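Local coordinates for protein putative glucose-6-phosphate 1-epimerase (Salmonella typhimurium, PDB 2HTA) that probably interconverts the alpha and beta anomers of glucose 6-phosphate and related hexose 6-phosphates, as a mutarotase of the aldose 1-epimerase superfamily, at residues 39-44 with 56-61; 243-248 with 303-308. One frame throughout, in Å; residues are numbered along the deposited sequence.

Contact 1 of 2, residues 39-44 with 56-61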
ATOM      1  N   ASP A  39     -10.322  -2.920 -17.809  1.00 25.84           N
ATOM      2  CA  ASP A  39      -9.696  -2.031 -18.820  1.00 26.86           C
ATOM      3  C   ASP A  39      -8.379  -2.634 -19.304  1.00 26.49           C
ATOM      4  O   ASP A  39      -8.386  -3.758 -19.838  1.00 26.44           O
ATOM      5  CB  ASP A  39      -9.567  -0.622 -18.248  1.00 29.13           C
ATOM      6  CG  ASP A  39      -9.481   0.461 -19.344  1.00 34.08           C
ATOM      7  OD1 ASP A  39      -9.450   0.103 -20.541  1.00 37.66           O
ATOM      8  OD2 ASP A  39      -9.373   1.684 -19.013  1.00 40.43           O
ATOM      9  N   ASP A  40      -7.248  -1.944 -19.106  1.00 25.19           N
ATOM     10  CA  ASP A  40      -5.951  -2.444 -19.558  1.00 24.64           C
ATOM     11  C   ASP A  40      -5.360  -3.577 -18.681  1.00 23.50           C
ATOM     12  O   ASP A  40      -4.474  -4.295 -19.140  1.00 23.46           O
ATOM     13  CB  ASP A  40      -4.891  -1.350 -19.530  1.00 25.96           C
ATOM     14  CG  ASP A  40      -5.006  -0.347 -20.663  1.00 28.35           C
ATOM     15  OD1 ASP A  40      -5.811  -0.561 -21.596  1.00 27.04           O
ATOM     16  OD2 ASP A  40      -4.266   0.673 -20.614  1.00 28.88           O
ATOM     17  N   LEU A  41      -5.810  -3.731 -17.433  1.00 22.18           N
ATOM     18  CA  LEU A  41      -4.979  -4.434 -16.439  1.00 21.20           C
ATOM     19  C   LEU A  41      -5.467  -5.810 -16.043  1.00 21.98           C
ATOM     20  O   LEU A  41      -6.662  -5.984 -15.749  1.00 21.13           O
ATOM     21  CB  LEU A  41      -4.887  -3.605 -15.145  1.00 21.77           C
ATOM     22  CG  LEU A  41      -4.333  -2.173 -15.292  1.00 20.96           C
ATOM     23  CD1 LEU A  41      -4.117  -1.503 -13.936  1.00 21.49           C
ATOM     24  CD2 LEU A  41      -3.025  -2.190 -16.089  1.00 21.85           C
ATOM     25  N   ASP A  42      -4.534  -6.754 -16.052  1.00 19.63           N
ATOM     26  CA  ASP A  42      -4.819  -8.080 -15.591  1.00 21.72           C
ATOM     27  C   ASP A  42      -4.848  -8.062 -14.057  1.00 20.29           C
ATOM     28  O   ASP A  42      -3.963  -7.467 -13.454  1.00 20.52           O
ATOM     29  CB  ASP A  42      -3.743  -9.007 -16.071  1.00 21.63           C
ATOM     30  CG  ASP A  42      -3.949  -9.369 -17.531  1.00 26.37           C
ATOM     31  OD1 ASP A  42      -5.124  -9.376 -17.981  1.00 32.69           O
ATOM     32  OD2 ASP A  42      -2.953  -9.631 -18.212  1.00 31.91           O
ATOM     33  N   LEU A  43      -5.900  -8.646 -13.475  1.00 20.10           N
ATOM     34  CA  LEU A  43      -6.088  -8.696 -12.001  1.00 18.89           C
ATOM     35  C   LEU A  43      -6.069 -10.158 -11.515  1.00 20.16           C
ATOM     36  O   LEU A  43      -6.541 -11.046 -12.219  1.00 20.12           O
ATOM     37  CB  LEU A  43      -7.447  -8.089 -11.568  1.00 19.17           C
ATOM     38  CG  LEU A  43      -7.729  -6.701 -12.157  1.00 18.83           C
ATOM     39  CD1 LEU A  43      -9.042  -6.108 -11.616  1.00 20.39           C
ATOM     40  CD2 LEU A  43      -6.548  -5.739 -11.817  1.00 19.25           C
ATOM     41  N   ILE A  44      -5.517 -10.377 -10.330  1.00 19.21           N
ATOM     42  CA  ILE A  44      -5.596 -11.652  -9.639  1.00 20.51           C
ATOM     43  C   ILE A  44      -6.576 -11.481  -8.483  1.00 20.51           C
ATOM     44  O   ILE A  44      -6.403 -10.624  -7.615  1.00 19.56           O
ATOM     45  CB  ILE A  44      -4.210 -12.120  -9.115  1.00 21.07           C
ATOM     46  CG1 ILE A  44      -3.147 -12.145 -10.258  1.00 21.55           C
ATOM     47  CG2 ILE A  44      -4.377 -13.440  -8.333  1.00 21.88           C
ATOM     48  CD1 ILE A  44      -3.434 -13.177 -11.407  1.00 23.46           C
ATOM     49  N   ALA A  56      -3.564  -6.086  -8.749  1.00 19.76           N
ATOM     50  CA  ALA A  56      -3.184  -5.946 -10.144  1.00 19.27           C
ATOM     51  C   ALA A  56      -1.791  -6.563 -10.287  1.00 19.52           C
ATOM     52  O   ALA A  56      -0.908  -6.383  -9.406  1.00 18.47           O
ATOM     53  CB  ALA A  56      -3.142  -4.450 -10.545  1.00 18.42           C
ATOM     54  N   LEU A  57      -1.554  -7.222 -11.434  1.00 19.64           N
ATOM     55  CA  LEU A  57      -0.202  -7.648 -11.792  1.00 19.92           C
ATOM     56  C   LEU A  57       0.692  -6.436 -11.902  1.00 20.73           C
ATOM     57  O   LEU A  57       1.882  -6.502 -11.527  1.00 20.04           O
ATOM     58  CB  LEU A  57      -0.143  -8.439 -13.107  1.00 19.71           C
ATOM     59  CG  LEU A  57      -0.764  -9.838 -12.988  1.00 20.93           C
ATOM     60  CD1 LEU A  57      -0.813 -10.536 -14.360  1.00 20.99           C
ATOM     61  CD2 LEU A  57       0.025 -10.737 -11.974  1.00 21.49           C
ATOM     62  N   GLN A  58       0.147  -5.353 -12.455  1.00 19.57           N
ATOM     63  CA  GLN A  58       0.891  -4.082 -12.512  1.00 19.80           C
ATOM     64  C   GLN A  58       1.163  -3.538 -11.120  1.00 20.09           C
ATOM     65  O   GLN A  58       0.230  -3.230 -10.368  1.00 20.03           O
ATOM     66  CB  GLN A  58       0.141  -3.054 -13.365  1.00 19.44           C
ATOM     67  CG  GLN A  58       0.879  -1.741 -13.487  1.00 22.73           C
ATOM     68  CD  GLN A  58       0.218  -0.903 -14.535  1.00 22.66           C
ATOM     69  OE1 GLN A  58       0.370  -1.164 -15.713  1.00 25.39           O
ATOM     70  NE2 GLN A  58      -0.527   0.080 -14.114  1.00 21.51           N
ATOM     71  N   GLY A  59       2.435  -3.428 -10.744  1.00 19.46           N
ATOM     72  CA  GLY A  59       2.763  -3.014  -9.396  1.00 18.59           C
ATOM     73  C   GLY A  59       2.596  -4.051  -8.287  1.00 19.25           C
ATOM     74  O   GLY A  59       2.699  -3.683  -7.100  1.00 19.81           O
ATOM     75  N   ALA A  60       2.351  -5.321  -8.635  1.00 17.50           N
ATOM     76  CA  ALA A  60       1.923  -6.337  -7.637  1.00 17.76           C
ATOM     77  C   ALA A  60       1.077  -5.636  -6.588  1.00 17.89           C
ATOM     78  O   ALA A  60       1.393  -5.668  -5.381  1.00 17.66           O
ATOM     79  CB  ALA A  60       3.135  -6.989  -6.966  1.00 18.51           C
ATOM     80  N   HIS A  61       0.047  -4.944  -7.057  1.00 16.57           N
ATOM     81  CA  HIS A  61      -0.638  -3.929  -6.271  1.00 17.25           C
ATOM     82  C   HIS A  61      -1.853  -4.542  -5.601  1.00 18.67           C
ATOM     83  O   HIS A  61      -2.846  -4.885  -6.251  1.00 17.70           O
ATOM     84  CB  HIS A  61      -1.094  -2.795  -7.205  1.00 16.88           C
ATOM     85  CG  HIS A  61      -1.436  -1.511  -6.498  1.00 18.68           C
ATOM     86  ND1 HIS A  61      -0.822  -0.303  -6.804  1.00 22.07           N
ATOM     87  CD2 HIS A  61      -2.388  -1.221  -5.570  1.00 19.01           C
ATOM     88  CE1 HIS A  61      -1.344   0.652  -6.046  1.00 18.87           C
ATOM     89  NE2 HIS A  61      -2.294   0.115  -5.285  1.00 17.51           N
TER
HETATM   90  O   HOH W   1      -2.240  -5.356 -14.053  1.00 22.21           O
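Leu41 lays its forked end over the amide of Gln58: CD2 comes 3.6 Å from Gln58 OE1, and CD1 lies 3.9 Å from Gln58 NE2. The glutamine reaches this place because its CG stands opposite the backbone N (chi1 -178°) and the chain then runs on extended. Both ends of the amide are used, OE1 accepting from Gly85 N and NE2 bonding to Lys83 O, so its rotation is fixed and leucine can pack on a polar group whose hydrogen bonds are already made.

At Asp42 the backbone carries the contact. Its carbonyl O accepts an almost straight bond from Leu57 N (3.2 Å, 169° at the hydrogen), the donor lying 22° off the carbonyl plane. The same oxygen takes a second bond from a water, 2.8 Å away, which in turn accepts from Gln58 N at 2.9 Å; one water thus bridges the strand to the turn, where direct pairing ends. Asp42 CB rests against Leu57 CD1, while its OD1 makes a salt bridge with Arg35.

Leu43 and Ala56 form an antiparallel non-hydrogen-bonded pair. Leu43 CD2 sits 3.9 Å from Ala56 CB, and the small alanine leaves room for the branch to lie close to the neighbouring backbone. Beyond it, the side chains of Ile44 and Leu57 cross obliquely, CG1 meeting CD2 at 3.9 Å, a purely apolar meeting.

Leu57 to Ala60 make a type II turn, with Gly59 at a position whose positive phi suits glycine. Strands 33-38, 41-48, 51-56 and 61-67 follow one another as neighbours in an antiparallel meander, this turn closing the hairpin between the last two. Leu132 and Phe134 of strand 130-137 pack on Ile44 and Leu57 respectively.

Contact 2 of 2, residues 243-248 with 303-308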
ATOM      1  N   THR A 243     -10.881  -1.021  15.205  1.00 20.33           N
ATOM      2  CA  THR A 243      -9.507  -0.474  15.021  1.00 21.84           C
ATOM      3  C   THR A 243      -8.789  -1.312  13.956  1.00 19.57           C
ATOM      4  O   THR A 243      -9.096  -2.510  13.750  1.00 20.44           O
ATOM      5  CB  THR A 243      -8.660  -0.536  16.318  1.00 21.61           C
ATOM      6  OG1 THR A 243      -8.658  -1.869  16.767  1.00 25.74           O
ATOM      7  CG2 THR A 243      -9.230   0.319  17.421  1.00 23.99           C
ATOM      8  N   ILE A 244      -7.892  -0.673  13.228  1.00 20.19           N
ATOM      9  CA  ILE A 244      -7.008  -1.398  12.352  1.00 20.12           C
ATOM     10  C   ILE A 244      -5.582  -1.248  12.909  1.00 19.91           C
ATOM     11  O   ILE A 244      -5.110  -0.118  13.179  1.00 20.70           O
ATOM     12  CB  ILE A 244      -7.101  -0.885  10.894  1.00 21.43           C
ATOM     13  CG1 ILE A 244      -8.537  -1.103  10.299  1.00 20.20           C
ATOM     14  CG2 ILE A 244      -6.056  -1.563  10.041  1.00 19.61           C
ATOM     15  CD1 ILE A 244      -8.835  -0.132   9.054  1.00 21.03           C
ATOM     16  N   ASP A 245      -4.934  -2.378  13.128  1.00 19.62           N
ATOM     17  CA  ASP A 245      -3.548  -2.396  13.600  1.00 20.03           C
ATOM     18  C   ASP A 245      -2.670  -2.492  12.375  1.00 20.53           C
ATOM     19  O   ASP A 245      -2.870  -3.375  11.552  1.00 22.10           O
ATOM     20  CB  ASP A 245      -3.327  -3.616  14.473  1.00 20.33           C
ATOM     21  CG  ASP A 245      -4.120  -3.541  15.741  1.00 23.58           C
ATOM     22  OD1 ASP A 245      -4.447  -2.413  16.242  1.00 20.47           O
ATOM     23  OD2 ASP A 245      -4.446  -4.624  16.242  1.00 24.62           O
ATOM     24  N   VAL A 246      -1.689  -1.597  12.258  1.00 20.78           N
ATOM     25  CA  VAL A 246      -0.741  -1.629  11.129  1.00 19.50           C
ATOM     26  C   VAL A 246       0.646  -1.810  11.731  1.00 20.56           C
ATOM     27  O   VAL A 246       1.142  -0.907  12.408  1.00 20.35           O
ATOM     28  CB  VAL A 246      -0.826  -0.303  10.304  1.00 18.78           C
ATOM     29  CG1 VAL A 246      -0.030  -0.426   9.030  1.00 18.84           C
ATOM     30  CG2 VAL A 246      -2.249   0.056   9.967  1.00 17.68           C
ATOM     31  N   VAL A 247       1.230  -2.999  11.550  1.00 20.28           N
ATOM     32  CA  VAL A 247       2.469  -3.347  12.174  1.00 20.50           C
ATOM     33  C   VAL A 247       3.603  -3.231  11.155  1.00 19.68           C
ATOM     34  O   VAL A 247       3.512  -3.757  10.043  1.00 19.98           O
ATOM     35  CB  VAL A 247       2.439  -4.735  12.739  1.00 21.14           C
ATOM     36  CG1 VAL A 247       3.720  -5.059  13.456  1.00 22.21           C
ATOM     37  CG2 VAL A 247       1.252  -4.890  13.726  1.00 22.33           C
ATOM     38  N   HIS A 248       4.671  -2.569  11.567  1.00 19.31           N
ATOM     39  CA  HIS A 248       5.772  -2.226  10.694  1.00 18.60           C
ATOM     40  C   HIS A 248       7.000  -3.016  11.090  1.00 18.55           C
ATOM     41  O   HIS A 248       7.330  -3.147  12.308  1.00 17.35           O
ATOM     42  CB  HIS A 248       6.076  -0.713  10.765  1.00 18.33           C
ATOM     43  CG  HIS A 248       4.860   0.162  10.658  1.00 18.41           C
ATOM     44  ND1 HIS A 248       4.265   0.473   9.452  1.00 15.77           N
ATOM     45  CD2 HIS A 248       4.079   0.714  11.621  1.00 17.83           C
ATOM     46  CE1 HIS A 248       3.194   1.225   9.671  1.00 15.36           C
ATOM     47  NE2 HIS A 248       3.071   1.401  10.979  1.00 16.39           N
ATOM     48  N   THR A 303       2.068  -5.789   8.414  1.00 19.51           N
ATOM     49  CA  THR A 303       0.993  -6.693   8.762  1.00 19.84           C
ATOM     50  C   THR A 303      -0.178  -5.842   9.236  1.00 19.24           C
ATOM     51  O   THR A 303      -0.001  -4.826   9.904  1.00 17.50           O
ATOM     52  CB  THR A 303       1.470  -7.732   9.809  1.00 20.16           C
ATOM     53  OG1 THR A 303       2.448  -8.554   9.158  1.00 23.34           O
ATOM     54  CG2 THR A 303       0.305  -8.641  10.262  1.00 22.38           C
ATOM     55  N   ILE A 304      -1.363  -6.219   8.766  1.00 18.80           N
ATOM     56  CA  ILE A 304      -2.593  -5.538   9.081  1.00 18.19           C
ATOM     57  C   ILE A 304      -3.548  -6.499   9.806  1.00 19.40           C
ATOM     58  O   ILE A 304      -3.771  -7.659   9.364  1.00 18.88           O
ATOM     59  CB  ILE A 304      -3.291  -5.030   7.782  1.00 19.74           C
ATOM     60  CG1 ILE A 304      -2.288  -4.305   6.865  1.00 18.37           C
ATOM     61  CG2 ILE A 304      -4.514  -4.138   8.186  1.00 17.70           C
ATOM     62  CD1 ILE A 304      -2.807  -4.101   5.386  1.00 19.87           C
ATOM     63  N   CYS A 305      -4.150  -5.993  10.872  1.00 19.68           N
ATOM     64  CA  CYS A 305      -5.047  -6.809  11.739  1.00 21.33           C
ATOM     65  C   CYS A 305      -6.245  -5.916  12.054  1.00 21.82           C
ATOM     66  O   CYS A 305      -6.082  -4.720  12.350  1.00 22.56           O
ATOM     67  CB  CYS A 305      -4.258  -7.136  13.025  1.00 22.19           C
ATOM     68  SG  CYS A 305      -5.154  -8.060  14.196  1.00 30.59           S
ATOM     69  N   VAL A 306      -7.460  -6.461  11.975  1.00 22.08           N
ATOM     70  CA  VAL A 306      -8.654  -5.716  12.344  1.00 22.60           C
ATOM     71  C   VAL A 306      -9.233  -6.209  13.682  1.00 23.75           C
ATOM     72  O   VAL A 306      -9.247  -7.408  13.941  1.00 22.65           O
ATOM     73  CB  VAL A 306      -9.747  -5.819  11.260  1.00 23.60           C
ATOM     74  CG1 VAL A 306     -10.936  -4.925  11.648  1.00 22.32           C
ATOM     75  CG2 VAL A 306      -9.190  -5.378   9.960  1.00 26.06           C
ATOM     76  N   ALA A 307      -9.678  -5.265  14.526  1.00 25.25           N
ATOM     77  CA  ALA A 307     -10.327  -5.604  15.827  1.00 27.99           C
ATOM     78  C   ALA A 307     -11.560  -4.761  16.044  1.00 29.15           C
ATOM     79  O   ALA A 307     -11.644  -3.621  15.606  1.00 27.80           O
ATOM     80  CB  ALA A 307      -9.387  -5.435  16.976  1.00 28.47           C
ATOM     81  N   LYS A 308     -12.568  -5.363  16.686  1.00 32.16           N
ATOM     82  CA  LYS A 308     -13.797  -4.635  17.051  1.00 32.70           C
ATOM     83  C   LYS A 308     -13.501  -3.518  18.060  1.00 33.74           C
ATOM     84  O   LYS A 308     -12.526  -3.579  18.817  1.00 33.69           O
ATOM     85  CB  LYS A 308     -14.873  -5.584  17.583  1.00 33.72           C
TER
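Ile244 and Ile304 each turn CG2 opposite the backbone N, with CG1 beside it (chi1 -63° and -47°), and these torsions bring the two CG2 methyls together at a tight 3.5 Å. The side chains lie side by side and point the same way, meeting diagonally across the strands, since each isoleucine is paired with a valine. Val306 CG2 adds a looser contact to Ile244 CG1 on that face; beta-branched residues such as these suit extended backbone and pack between layers.

The other face is more polar. Cross-strand pairing sets Asp245 CB 3.9 Å from Cys305 CB; the carboxylate OD2 approaches the sulfur only distantly. At one end Thr243 OG1 touches the methyl of Ala307 at 3.6 Å, a place where the small residue admits the hydroxyl; at the other, Val247 and Thr303 face each other across a hydrogen-bonded pair.

Backbone bonds join the two strands in antiparallel register, with their axes at 160°. Three two-way pairs, Thr243 with Ala307, Asp245 with Cys305 and Val247 with Thr303, supply six N-H to O bonds; Asp245 N gives one of the shortest, 2.7 Å to Cys305 O. Between them the non-hydrogen-bonded pairs Ile244 with Val306 and Val246 with Ile304 bring CA-H groups near carbonyls, as where Ile304 CA approaches Asp245 O at 3.3 Å.

Strand 242-249 is flanked by 298-308 and 232-237 in a large antiparallel sheet, which 298-308 continues to 162-169. Its isoleucine face packs on the sheet holding 172-183 and 278-286, consistent with the beta-sandwich of galactose mutarotases: Phe182 meets Ile244, Val246 and Ile304, and Val281 meets Val246. The side chain of Val246 lies about 8 Å from that of Glu282, inferred to be an active-site residue.

Contact 1 closes before contact 2 opens along the chain, and the two lie on opposite sides of its centre. Their centres are 25 Å apart and their nearest atoms about 11 Å, so they do not touch. They belong to separate antiparallel sheets: 39-44 with 56-61 pairs consecutive strands of the five-stranded sheet, near the turn that follows 51-56, whereas 243-248 with 303-308 brings the last strand back beside 242-249. Strand 130-137, which packs on contact 1, lies in the same sheet as contact 2. Within this predominantly beta fold, the side chain of Gln58 is about 7 Å from that of Arg114, probably a substrate-binding residue, and contact 2 backs the layer bearing Glu282.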